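Local coordinates for fimbrin (Schizosaccharomyces pombe, PDB 1RT8), which binds and crosslinks actin filaments through two actin-binding domains, and takes part in cell polarity, cytokinesis, mating and spore formation, at residues A[167-172]-A[256-261]; A[130-135]-A[250-255]; A[479-484]-A[508-513]; A[69-74]-A[89-94]. All coordinates share one frame; numbering follows the deposited sequence.

Contact 1: residues A[167-172]-A[256-261]; sequences LRWFNY and AHLFNT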
loop_
_atom_site.group_PDB
_atom_site.type_symbol
_atom_site.label_atom_id
_atom_site.label_comp_id
_atom_site.label_asym_id
_atom_site.label_seq_id
_atom_site.Cartn_x
_atom_site.Cartn_y
_atom_site.Cartn_z
ATOM N N LEU A 167 -18.835 2.354 2.912
ATOM C CA LEU A 167 -20.160 2.206 2.318
ATOM C C LEU A 167 -21.087 1.394 3.213
ATOM O O LEU A 167 -22.235 1.773 3.425
ATOM C CB LEU A 167 -20.065 1.548 0.942
ATOM C CG LEU A 167 -19.523 2.468 -0.153
ATOM C CD1 LEU A 167 -19.394 1.690 -1.455
ATOM C CD2 LEU A 167 -20.452 3.665 -0.323
ATOM N N ARG A 168 -20.590 0.277 3.729
ATOM C CA ARG A 168 -21.383 -0.559 4.622
ATOM C C ARG A 168 -21.759 0.260 5.862
ATOM O O ARG A 168 -22.883 0.192 6.358
ATOM C CB ARG A 168 -20.583 -1.798 5.050
ATOM C CG ARG A 168 -20.111 -2.687 3.903
ATOM C CD ARG A 168 -19.579 -4.043 4.436
ATOM N NE ARG A 168 -19.112 -4.923 3.362
ATOM C CZ ARG A 168 -18.513 -6.098 3.547
ATOM N NH1 ARG A 168 -18.299 -6.557 4.771
ATOM N NH2 ARG A 168 -18.125 -6.822 2.499
ATOM N N TRP A 169 -20.801 1.034 6.354
ATOM C CA TRP A 169 -21.002 1.879 7.530
ATOM C C TRP A 169 -22.072 2.938 7.260
ATOM O O TRP A 169 -23.062 3.043 7.985
ATOM C CB TRP A 169 -19.688 2.566 7.893
ATOM C CG TRP A 169 -19.790 3.544 9.022
ATOM C CD1 TRP A 169 -19.891 3.255 10.357
ATOM C CD2 TRP A 169 -19.772 4.975 8.922
ATOM N NE1 TRP A 169 -19.929 4.417 11.089
ATOM C CE2 TRP A 169 -19.858 5.487 10.235
ATOM C CE3 TRP A 169 -19.693 5.874 7.847
ATOM C CZ2 TRP A 169 -19.865 6.859 10.505
ATOM C CZ3 TRP A 169 -19.702 7.240 8.115
ATOM C CH2 TRP A 169 -19.787 7.718 9.436
ATOM N N PHE A 170 -21.846 3.729 6.217
ATOM C CA PHE A 170 -22.764 4.784 5.814
ATOM C C PHE A 170 -24.176 4.203 5.738
ATOM O O PHE A 170 -25.109 4.737 6.341
ATOM C CB PHE A 170 -22.316 5.333 4.445
ATOM C CG PHE A 170 -22.907 6.668 4.081
ATOM C CD1 PHE A 170 -22.176 7.565 3.305
ATOM C CD2 PHE A 170 -24.186 7.029 4.489
ATOM C CE1 PHE A 170 -22.703 8.799 2.945
ATOM C CE2 PHE A 170 -24.726 8.261 4.132
ATOM C CZ PHE A 170 -23.984 9.149 3.359
ATOM N N ASN A 171 -24.326 3.090 5.021
ATOM C CA ASN A 171 -25.633 2.458 4.873
ATOM C C ASN A 171 -26.200 1.895 6.169
ATOM O O ASN A 171 -27.411 1.903 6.373
ATOM C CB ASN A 171 -25.584 1.363 3.810
ATOM C CG ASN A 171 -25.502 1.927 2.413
ATOM O OD1 ASN A 171 -26.283 2.809 2.041
ATOM N ND2 ASN A 171 -24.559 1.426 1.626
ATOM N N TYR A 172 -25.331 1.399 7.039
ATOM C CA TYR A 172 -25.784 0.873 8.318
ATOM C C TYR A 172 -26.592 1.960 9.028
ATOM O O TYR A 172 -27.622 1.682 9.638
ATOM C CB TYR A 172 -24.588 0.475 9.182
ATOM C CG TYR A 172 -24.934 0.249 10.638
ATOM C CD1 TYR A 172 -25.561 -0.929 11.056
ATOM C CD2 TYR A 172 -24.635 1.216 11.599
ATOM C CE1 TYR A 172 -25.880 -1.136 12.403
ATOM C CE2 TYR A 172 -24.949 1.021 12.940
ATOM C CZ TYR A 172 -25.567 -0.154 13.338
ATOM O OH TYR A 172 -25.860 -0.342 14.672
ATOM N N ALA A 256 -14.514 9.511 5.247
ATOM C CA ALA A 256 -13.509 8.799 6.025
ATOM C C ALA A 256 -13.264 9.486 7.366
ATOM O O ALA A 256 -13.279 8.842 8.418
ATOM C CB ALA A 256 -12.203 8.701 5.235
ATOM N N HIS A 257 -13.045 10.793 7.325
ATOM C CA HIS A 257 -12.787 11.549 8.543
ATOM C C HIS A 257 -13.977 11.513 9.507
ATOM O O HIS A 257 -13.806 11.416 10.728
ATOM C CB HIS A 257 -12.435 12.995 8.189
ATOM C CG HIS A 257 -12.121 13.843 9.380
ATOM N ND1 HIS A 257 -13.082 14.561 10.059
ATOM C CD2 HIS A 257 -10.958 14.053 10.041
ATOM C CE1 HIS A 257 -12.525 15.177 11.086
ATOM N NE2 HIS A 257 -11.238 14.884 11.099
ATOM N N LEU A 258 -15.181 11.593 8.949
ATOM C CA LEU A 258 -16.396 11.566 9.745
ATOM C C LEU A 258 -16.475 10.230 10.466
ATOM O O LEU A 258 -16.931 10.147 11.607
ATOM C CB LEU A 258 -17.616 11.744 8.839
ATOM C CG LEU A 258 -18.983 11.818 9.512
ATOM C CD1 LEU A 258 -19.021 13.007 10.474
ATOM C CD2 LEU A 258 -20.058 11.950 8.442
ATOM N N PHE A 259 -16.014 9.185 9.786
ATOM C CA PHE A 259 -16.020 7.842 10.342
ATOM C C PHE A 259 -14.983 7.691 11.449
ATOM O O PHE A 259 -15.219 6.987 12.427
ATOM C CB PHE A 259 -15.727 6.823 9.246
ATOM C CG PHE A 259 -15.482 5.435 9.760
ATOM C CD1 PHE A 259 -16.542 4.600 10.088
ATOM C CD2 PHE A 259 -14.186 4.961 9.912
ATOM C CE1 PHE A 259 -16.315 3.307 10.556
ATOM C CE2 PHE A 259 -13.950 3.668 10.381
ATOM C CZ PHE A 259 -15.015 2.841 10.701
ATOM N N ASN A 260 -13.836 8.348 11.295
ATOM C CA ASN A 260 -12.779 8.241 12.297
ATOM C C ASN A 260 -13.112 8.951 13.598
ATOM O O ASN A 260 -12.693 8.518 14.670
ATOM C CB ASN A 260 -11.450 8.798 11.770
ATOM C CG ASN A 260 -10.903 7.996 10.614
ATOM O OD1 ASN A 260 -11.184 6.804 10.490
ATOM N ND2 ASN A 260 -10.102 8.638 9.768
ATOM N N THR A 261 -13.869 10.036 13.509
ATOM C CA THR A 261 -14.201 10.790 14.703
ATOM C C THR A 261 -15.588 10.509 15.272
ATOM O O THR A 261 -15.833 10.750 16.455
ATOM C CB THR A 261 -14.058 12.299 14.440
ATOM O OG1 THR A 261 -14.779 12.645 13.253
ATOM C CG2 THR A 261 -12.597 12.673 14.252
#
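Phe259 reaches the indole of Trp169 through CB and the CD1-CE1 edge of its ring, and the pair can be traced atom by atom. Its CB stands over the six-membered ring of Trp169, 4.1 Å from the centroid and only 8° off the normal, which identifies a CH-pi contact. With CG turned opposite the backbone N (chi1 170°), the phenyl ring continues along the same face toward the pyrrole half. There Phe259 CD1 lies 3.4 Å from Trp169 CE2, and further out Phe259 CE1 comes 3.6 Å from Trp169 CD1. The planes meet at 85° with the five-membered ring and phenyl centroids 4.6 Å apart, a T-shaped pair in which Phe259 gives the edge and Trp169 the face. Leu258 comes instead at the rim of the indole, its CG 4.2 Å from Trp169 CH2. The indole N-H is used as well: NE1 bonds to the carbonyl O of Pro263, which would restrict rotation of the indole. Both segments belong to the second calponin-homology domain, where Trp169 on helix 162-176 bridges to helix 248-261, while Phe170 and Leu258 both pack on helix 194-203.

Contact 2: residues A[130-135]-A[250-255]; sequences RGLLGK and LNLAFV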
loop_
_atom_site.group_PDB
_atom_site.type_symbol
_atom_site.label_atom_id
_atom_site.label_comp_id
_atom_site.label_asym_id
_atom_site.label_seq_id
_atom_site.Cartn_x
_atom_site.Cartn_y
_atom_site.Cartn_z
ATOM N N ARG A 130 -4.645 6.056 1.133
ATOM C CA ARG A 130 -4.134 4.940 1.912
ATOM C C ARG A 130 -4.142 5.236 3.415
ATOM O O ARG A 130 -4.287 4.327 4.227
ATOM C CB ARG A 130 -2.710 4.587 1.460
ATOM C CG ARG A 130 -1.989 3.549 2.341
ATOM C CD ARG A 130 -2.734 2.221 2.378
ATOM N NE ARG A 130 -2.102 1.253 3.277
ATOM C CZ ARG A 130 -2.083 1.353 4.607
ATOM N NH1 ARG A 130 -2.665 2.380 5.217
ATOM N NH2 ARG A 130 -1.467 0.426 5.331
ATOM N N GLY A 131 -4.010 6.506 3.781
ATOM C CA GLY A 131 -3.987 6.865 5.189
ATOM C C GLY A 131 -5.323 7.181 5.845
ATOM O O GLY A 131 -5.426 7.177 7.071
ATOM N N LEU A 132 -6.346 7.437 5.035
ATOM C CA LEU A 132 -7.674 7.788 5.534
ATOM C C LEU A 132 -8.203 7.049 6.762
ATOM O O LEU A 132 -8.623 7.689 7.716
ATOM C CB LEU A 132 -8.696 7.686 4.404
ATOM C CG LEU A 132 -8.467 8.651 3.242
ATOM C CD1 LEU A 132 -9.530 8.412 2.186
ATOM C CD2 LEU A 132 -8.514 10.092 3.737
ATOM N N LEU A 133 -8.202 5.722 6.756
ATOM C CA LEU A 133 -8.713 4.991 7.918
ATOM C C LEU A 133 -7.683 4.703 9.020
ATOM O O LEU A 133 -8.037 4.636 10.194
ATOM C CB LEU A 133 -9.384 3.682 7.481
ATOM C CG LEU A 133 -10.701 3.797 6.694
ATOM C CD1 LEU A 133 -11.642 4.762 7.402
ATOM C CD2 LEU A 133 -10.427 4.289 5.285
ATOM N N GLY A 134 -6.419 4.529 8.647
ATOM C CA GLY A 134 -5.388 4.266 9.643
ATOM C C GLY A 134 -5.203 2.807 10.029
ATOM O O GLY A 134 -5.053 1.950 9.163
ATOM N N LYS A 135 -5.212 2.529 11.332
ATOM C CA LYS A 135 -5.023 1.171 11.851
ATOM C C LYS A 135 -6.318 0.447 12.239
ATOM O O LYS A 135 -7.416 0.864 11.863
ATOM C CB LYS A 135 -4.080 1.202 13.059
ATOM C CG LYS A 135 -4.593 2.016 14.255
ATOM C CD LYS A 135 -4.580 3.537 13.995
ATOM C CE LYS A 135 -3.154 4.073 13.959
ATOM N NZ LYS A 135 -2.407 3.747 15.216
ATOM N N LEU A 250 -12.755 13.768 -2.921
ATOM C CA LEU A 250 -13.065 14.677 -1.828
ATOM C C LEU A 250 -14.220 14.163 -0.979
ATOM O O LEU A 250 -14.212 14.332 0.236
ATOM C CB LEU A 250 -13.373 16.074 -2.371
ATOM C CG LEU A 250 -12.219 16.681 -3.178
ATOM C CD1 LEU A 250 -12.635 18.024 -3.770
ATOM C CD2 LEU A 250 -11.002 16.837 -2.285
ATOM N N ASN A 251 -15.208 13.528 -1.605
ATOM C CA ASN A 251 -16.339 13.005 -0.843
ATOM C C ASN A 251 -15.921 11.781 -0.033
ATOM O O ASN A 251 -16.378 11.590 1.090
ATOM C CB ASN A 251 -17.517 12.669 -1.773
ATOM C CG ASN A 251 -18.418 13.871 -2.035
ATOM O OD1 ASN A 251 -19.186 14.288 -1.161
ATOM N ND2 ASN A 251 -18.327 14.435 -3.234
ATOM N N LEU A 252 -15.041 10.957 -0.588
ATOM C CA LEU A 252 -14.572 9.782 0.132
ATOM C C LEU A 252 -13.783 10.233 1.365
ATOM O O LEU A 252 -13.980 9.721 2.465
ATOM C CB LEU A 252 -13.666 8.931 -0.760
ATOM C CG LEU A 252 -13.038 7.712 -0.081
ATOM C CD1 LEU A 252 -14.117 6.668 0.185
ATOM C CD2 LEU A 252 -11.948 7.124 -0.969
ATOM N N ALA A 253 -12.893 11.200 1.177
ATOM C CA ALA A 253 -12.072 11.695 2.277
ATOM C C ALA A 253 -12.961 12.266 3.382
ATOM O O ALA A 253 -12.746 12.000 4.569
ATOM C CB ALA A 253 -11.094 12.751 1.764
ATOM N N PHE A 254 -13.957 13.048 2.980
ATOM C CA PHE A 254 -14.913 13.642 3.907
ATOM C C PHE A 254 -15.530 12.529 4.756
ATOM O O PHE A 254 -15.476 12.576 5.985
ATOM C CB PHE A 254 -16.009 14.361 3.114
ATOM C CG PHE A 254 -17.155 14.858 3.951
ATOM C CD1 PHE A 254 -17.016 15.991 4.749
ATOM C CD2 PHE A 254 -18.384 14.207 3.920
ATOM C CE1 PHE A 254 -18.093 16.473 5.504
ATOM C CE2 PHE A 254 -19.466 14.677 4.668
ATOM C CZ PHE A 254 -19.319 15.816 5.462
ATOM N N VAL A 255 -16.109 11.525 4.097
ATOM C CA VAL A 255 -16.734 10.406 4.799
ATOM C C VAL A 255 -15.752 9.650 5.699
ATOM O O VAL A 255 -16.114 9.191 6.781
ATOM C CB VAL A 255 -17.359 9.390 3.809
ATOM C CG1 VAL A 255 -17.900 8.183 4.572
ATOM C CG2 VAL A 255 -18.471 10.058 3.016
#
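Leu132 faces Leu252 and Ala253 where the first calponin-homology domain meets the second, so the contact belongs to the interface of a tandem calponin-homology pair, the all-helical unit that forms the first actin-binding region. The backbones come close: CA of Leu132 is 6.7 Å from CA of Ala253. Leu132 points its CB toward helix 248-261; its chi1 of -63° sets CG opposite its own carbonyl carbon, and both methyls reach the helix. Leu252 starts out across the line of approach, but its chi1 of 176° swings the isobutyl group back toward Leu132. The two leucines therefore meet at a slant, through one methyl each, with Leu132 CD1 4.2 Å from Leu252 CD2. No hydrogen bond joins the segments; the contact is apolar, and its three touching residues are all buried.

The surroundings extend the same interface. Leu252 and the neighbouring Leu133 both lean on Leu166 of helix 162-176, while Leu250 packs on Glu16 and Phe17 of helix 11-25. On the side of helix 248-261 turned from Leu132, Phe254 makes an edge-to-face pair with Tyr196. At Gly134 the backbone has left helical angles, with a positive phi of 86°.

Ala253 offers Leu132 a small surface: Leu132 CD1 rests 4.2 Å from the Ala253 CA, and Leu132 CD2 is the branch that meets the Ala253 CB.

Contact 3: residues A[479-484]-A[508-513]; sequences SIARKL and GSLMAV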
loop_
_atom_site.group_PDB
_atom_site.type_symbol
_atom_site.label_atom_id
_atom_site.label_comp_id
_atom_site.label_asym_id
_atom_site.label_seq_id
_atom_site.Cartn_x
_atom_site.Cartn_y
_atom_site.Cartn_z
ATOM N N SER A 479 14.727 1.127 4.104
ATOM C CA SER A 479 14.711 2.443 3.477
ATOM C C SER A 479 15.975 2.669 2.633
ATOM O O SER A 479 15.935 3.344 1.598
ATOM C CB SER A 479 14.593 3.544 4.543
ATOM O OG SER A 479 13.333 3.497 5.208
ATOM N N ILE A 480 17.102 2.120 3.075
ATOM C CA ILE A 480 18.341 2.285 2.320
ATOM C C ILE A 480 18.238 1.480 1.020
ATOM O O ILE A 480 18.671 1.921 -0.044
ATOM C CB ILE A 480 19.571 1.792 3.125
ATOM C CG1 ILE A 480 19.860 2.750 4.293
ATOM C CG2 ILE A 480 20.789 1.677 2.201
ATOM C CD1 ILE A 480 21.051 2.331 5.166
ATOM N N ALA A 481 17.664 0.292 1.120
ATOM C CA ALA A 481 17.504 -0.565 -0.046
ATOM C C ALA A 481 16.587 0.135 -1.046
ATOM O O ALA A 481 16.812 0.098 -2.254
ATOM C CB ALA A 481 16.923 -1.933 0.382
ATOM N N ARG A 482 15.564 0.811 -0.541
ATOM C CA ARG A 482 14.646 1.510 -1.419
ATOM C C ARG A 482 15.344 2.688 -2.079
ATOM O O ARG A 482 15.047 3.016 -3.231
ATOM C CB ARG A 482 13.391 1.948 -0.647
ATOM C CG ARG A 482 12.454 0.763 -0.400
ATOM C CD ARG A 482 11.285 1.067 0.530
ATOM N NE ARG A 482 10.425 -0.109 0.658
ATOM C CZ ARG A 482 9.553 -0.302 1.641
ATOM N NH1 ARG A 482 9.419 0.608 2.598
ATOM N NH2 ARG A 482 8.824 -1.415 1.670
ATOM N N LYS A 483 16.284 3.307 -1.365
ATOM C CA LYS A 483 17.028 4.435 -1.931
ATOM C C LYS A 483 17.880 3.930 -3.105
ATOM O O LYS A 483 18.190 4.678 -4.030
ATOM C CB LYS A 483 17.950 5.077 -0.881
ATOM C CG LYS A 483 18.663 6.333 -1.401
ATOM C CD LYS A 483 19.950 6.674 -0.620
ATOM C CE LYS A 483 19.686 7.135 0.797
ATOM N NZ LYS A 483 20.867 7.850 1.388
ATOM N N LEU A 484 18.269 2.662 -3.053
ATOM C CA LEU A 484 19.065 2.060 -4.124
ATOM C C LEU A 484 18.181 1.578 -5.289
ATOM O O LEU A 484 18.689 1.150 -6.333
ATOM C CB LEU A 484 19.868 0.876 -3.588
ATOM C CG LEU A 484 21.077 1.142 -2.685
ATOM C CD1 LEU A 484 21.474 -0.163 -2.026
ATOM C CD2 LEU A 484 22.240 1.712 -3.485
ATOM N N GLY A 508 17.189 -11.145 -2.331
ATOM C CA GLY A 508 17.047 -11.233 -3.771
ATOM C C GLY A 508 16.796 -9.874 -4.396
ATOM O O GLY A 508 17.250 -9.595 -5.507
ATOM N N SER A 509 16.069 -9.018 -3.688
ATOM C CA SER A 509 15.780 -7.693 -4.215
ATOM C C SER A 509 17.074 -6.877 -4.265
ATOM O O SER A 509 17.245 -6.043 -5.151
ATOM C CB SER A 509 14.747 -6.975 -3.340
ATOM O OG SER A 509 15.359 -6.390 -2.198
ATOM N N LEU A 510 17.989 -7.136 -3.331
ATOM C CA LEU A 510 19.262 -6.403 -3.292
ATOM C C LEU A 510 20.195 -6.850 -4.409
ATOM O O LEU A 510 20.942 -6.051 -4.979
ATOM C CB LEU A 510 19.969 -6.600 -1.947
ATOM C CG LEU A 510 19.243 -6.093 -0.700
ATOM C CD1 LEU A 510 20.242 -5.976 0.436
ATOM C CD2 LEU A 510 18.605 -4.746 -0.963
ATOM N N MET A 511 20.161 -8.139 -4.713
ATOM C CA MET A 511 21.003 -8.674 -5.766
ATOM C C MET A 511 20.629 -8.073 -7.118
ATOM O O MET A 511 21.415 -8.119 -8.060
ATOM C CB MET A 511 20.866 -10.200 -5.811
ATOM C CG MET A 511 21.463 -10.900 -4.596
ATOM S SD MET A 511 21.303 -12.703 -4.604
ATOM C CE MET A 511 22.491 -13.115 -5.927
ATOM N N ALA A 512 19.435 -7.494 -7.202
ATOM C CA ALA A 512 18.950 -6.917 -8.452
ATOM C C ALA A 512 19.059 -5.401 -8.609
ATOM O O ALA A 512 18.654 -4.869 -9.639
ATOM C CB ALA A 512 17.497 -7.345 -8.684
ATOM N N VAL A 513 19.598 -4.695 -7.617
ATOM C CA VAL A 513 19.702 -3.236 -7.736
ATOM C C VAL A 513 20.891 -2.786 -8.581
ATOM O O VAL A 513 21.825 -3.590 -8.772
ATOM C CB VAL A 513 19.798 -2.544 -6.350
ATOM C CG1 VAL A 513 18.513 -2.761 -5.584
ATOM C CG2 VAL A 513 20.998 -3.072 -5.564
ATOM O OXT VAL A 513 20.876 -1.622 -9.030
#
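The one flat group that touches across between Leu484 and Val513 is the backbone carbonyl of Leu484, whose O lies 3.9 Å from Val513 CB and 4.0 Å from Val513 CG1. Across the two segments its neighbours are carbon atoms, and no hydrogen bond crosses between them. Beside it, Leu484 CB and Val513 CG1 are 4.4 Å apart, a looser apolar touch. Val513 carries the C-terminal carboxylate and is exposed; both it and Leu484 also meet a crystal neighbour, so this end of the contact may owe something to the lattice.

Deeper in, Ala481 and Leu510 are buried. Ala481 directs its CB at helix 500-511, and Leu510 answers with CD2 at 3.5 Å from Ala481 CB, a tight approach of two methyl groups that lets the CA atoms of these residues come within 6.9 Å. A chi1 of -62° sets the Leu510 CG opposite its carbonyl carbon and carries the branch across to Ala481. Leu510 also rests on Trp416 of helix 410-421 and on Val447, Leu448 and Ile451 at helix 442-451. Leu448 touches Leu484 too, tying the inner and outer pairs together.

Ala481 and Leu510 thus pack helix 467-483 against helix 500-511, and Leu484 and Val513 extend the contact just beyond those ranges, within the fourth calponin-homology domain, the all-helical fold that closes the second actin-binding region.

Contact 4: residues A[69-74]-A[89-94]; sequences RVLNKQ and NNVVIN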
loop_
_atom_site.group_PDB
_atom_site.type_symbol
_atom_site.label_atom_id
_atom_site.label_comp_id
_atom_site.label_asym_id
_atom_site.label_seq_id
_atom_site.Cartn_x
_atom_site.Cartn_y
_atom_site.Cartn_z
ATOM N N ARG A 69 16.159 9.308 8.132
ATOM C CA ARG A 69 17.591 9.568 8.166
ATOM C C ARG A 69 18.293 9.141 6.872
ATOM O O ARG A 69 19.487 9.383 6.719
ATOM C CB ARG A 69 18.231 8.865 9.357
ATOM C CG ARG A 69 17.736 9.385 10.695
ATOM C CD ARG A 69 18.241 8.510 11.802
ATOM N NE ARG A 69 17.901 7.113 11.559
ATOM C CZ ARG A 69 18.362 6.101 12.281
ATOM N NH1 ARG A 69 19.185 6.334 13.294
ATOM N NH2 ARG A 69 18.007 4.855 11.991
ATOM N N VAL A 70 17.567 8.506 5.945
ATOM C CA VAL A 70 18.167 8.092 4.665
ATOM C C VAL A 70 17.986 9.187 3.611
ATOM O O VAL A 70 18.634 9.172 2.562
ATOM C CB VAL A 70 17.526 6.788 4.079
ATOM C CG1 VAL A 70 17.585 5.655 5.090
ATOM C CG2 VAL A 70 16.093 7.056 3.635
ATOM N N LEU A 71 17.107 10.142 3.895
ATOM C CA LEU A 71 16.830 11.220 2.958
ATOM C C LEU A 71 17.842 12.350 3.013
ATOM O O LEU A 71 18.328 12.707 4.086
ATOM C CB LEU A 71 15.442 11.805 3.232
ATOM C CG LEU A 71 14.250 10.853 3.150
ATOM C CD1 LEU A 71 13.020 11.518 3.733
ATOM C CD2 LEU A 71 14.025 10.450 1.698
ATOM N N ASN A 72 18.157 12.906 1.847
ATOM C CA ASN A 72 19.066 14.044 1.762
ATOM C C ASN A 72 18.182 15.200 2.196
ATOM O O ASN A 72 17.108 15.403 1.622
ATOM C CB ASN A 72 19.531 14.241 0.326
ATOM C CG ASN A 72 20.306 13.053 -0.191
ATOM O OD1 ASN A 72 21.242 12.597 0.450
ATOM N ND2 ASN A 72 19.920 12.544 -1.355
ATOM N N LYS A 73 18.623 15.965 3.191
ATOM C CA LYS A 73 17.787 17.039 3.717
ATOM C C LYS A 73 18.179 18.500 3.529
ATOM O O LYS A 73 18.151 19.268 4.490
ATOM C CB LYS A 73 17.541 16.782 5.207
ATOM C CG LYS A 73 16.854 15.458 5.484
ATOM C CD LYS A 73 16.757 15.169 6.964
ATOM C CE LYS A 73 16.085 13.831 7.212
ATOM N NZ LYS A 73 16.019 13.491 8.666
ATOM N N GLN A 74 18.512 18.901 2.310
ATOM C CA GLN A 74 18.863 20.300 2.070
ATOM C C GLN A 74 17.861 20.951 1.112
ATOM O O GLN A 74 17.679 20.488 -0.015
ATOM C CB GLN A 74 20.277 20.406 1.494
ATOM C CG GLN A 74 20.878 21.804 1.581
ATOM C CD GLN A 74 20.849 22.355 2.996
ATOM O OE1 GLN A 74 20.712 21.601 3.962
ATOM N NE2 GLN A 74 20.989 23.674 3.126
ATOM N N ASN A 89 13.790 10.436 -4.280
ATOM C CA ASN A 89 12.617 9.992 -5.022
ATOM C C ASN A 89 12.535 8.483 -5.157
ATOM O O ASN A 89 11.444 7.928 -5.267
ATOM C CB ASN A 89 12.550 10.695 -6.380
ATOM C CG ASN A 89 12.198 12.171 -6.237
ATOM O OD1 ASN A 89 11.591 12.573 -5.243
ATOM N ND2 ASN A 89 12.564 12.974 -7.223
ATOM N N ASN A 90 13.681 7.811 -5.127
ATOM C CA ASN A 90 13.683 6.351 -5.187
ATOM C C ASN A 90 13.009 5.830 -3.914
ATOM O O ASN A 90 12.237 4.863 -3.949
ATOM C CB ASN A 90 15.113 5.806 -5.256
ATOM C CG ASN A 90 15.711 5.914 -6.641
ATOM O OD1 ASN A 90 15.004 6.159 -7.612
ATOM N ND2 ASN A 90 17.018 5.717 -6.739
ATOM N N VAL A 91 13.326 6.471 -2.787
ATOM C CA VAL A 91 12.747 6.093 -1.494
ATOM C C VAL A 91 11.227 6.300 -1.514
ATOM O O VAL A 91 10.471 5.461 -1.029
ATOM C CB VAL A 91 13.343 6.936 -0.347
ATOM C CG1 VAL A 91 12.605 6.640 0.948
ATOM C CG2 VAL A 91 14.826 6.628 -0.185
ATOM N N VAL A 92 10.793 7.428 -2.069
ATOM C CA VAL A 92 9.369 7.744 -2.185
ATOM C C VAL A 92 8.655 6.698 -3.039
ATOM O O VAL A 92 7.710 6.045 -2.587
ATOM C CB VAL A 92 9.163 9.140 -2.837
ATOM C CG1 VAL A 92 7.725 9.301 -3.316
ATOM C CG2 VAL A 92 9.506 10.236 -1.829
ATOM N N ILE A 93 9.128 6.535 -4.273
ATOM C CA ILE A 93 8.529 5.603 -5.224
ATOM C C ILE A 93 8.445 4.165 -4.725
ATOM O O ILE A 93 7.390 3.548 -4.778
ATOM C CB ILE A 93 9.310 5.598 -6.563
ATOM C CG1 ILE A 93 9.118 6.930 -7.299
ATOM C CG2 ILE A 93 8.865 4.405 -7.427
ATOM C CD1 ILE A 93 7.703 7.222 -7.691
ATOM N N ASN A 94 9.558 3.628 -4.250
ATOM C CA ASN A 94 9.582 2.250 -3.788
ATOM C C ASN A 94 8.855 1.990 -2.484
ATOM O O ASN A 94 8.436 0.857 -2.220
ATOM C CB ASN A 94 11.023 1.766 -3.735
ATOM C CG ASN A 94 11.643 1.734 -5.116
ATOM O OD1 ASN A 94 11.023 1.238 -6.054
ATOM N ND2 ASN A 94 12.846 2.270 -5.255
#
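Next to Val70 and Leu71, which both pack on Val91, the amide nitrogen ND2 of Asn72 is held twice, by Glu87 OE1 and by the carbonyl O of Lys84. These bonds, with a third from Asn72 N to Asn88 OD1, fasten the loop to helix 82-99 within the first calponin-homology domain.

Between segments 69-74 and 89-94 themselves the contact is purely apolar, and all three touching residues are buried. Val91 sits at the centre, its CA 7.9 Å from that of Leu71, and it points its CB at the loop. A chi1 of 173° puts CG1 opposite the backbone N and CG2 opposite the carbonyl carbon, so the two methyls fan out to different partners. CG2 serves Val70: it lies 4.0 Å from Val70 CG2, the methyl of that residue lodged between its own N and carbonyl carbon. Val70 is shared, for it also touches Leu476, Ser479 and Ile480 of helix 467-483. Leu71 begins with CB askew to the helix, but its tip turns in, and its side chain also touches Leu52 and Ser55 of helix 52-61. One methyl makes the touch: Leu71 CD2 lies equally near Val91 CB and Val91 CG1, at 4.1 Å from each.

How the contacts relate
The four contacts fall into two groups. Contacts 1 and 2, with centres 10 Å apart, share helix 248-261: Asn260 ND2 bonds to Leu132 O at 2.7 Å, and Phe259 CD2 packs 3.6 Å from Leu133 CD1, so the interior of the second calponin-homology domain continues into its interface with the first. Contact 4, in the first domain, abuts contact 3, in the fourth, their centres about 13 Å apart; Asn94 ND2 to Arg482 O and Asn90 ND2 to Lys483 O, both at 3.1 Å, span the junction. That junction brings the two actin-binding regions together. Contact 2 lies 25 Å from contact 4, centre to centre, while the centres of contacts 1 and 3 are about 39 Å apart, on opposite sides of the chain's centre.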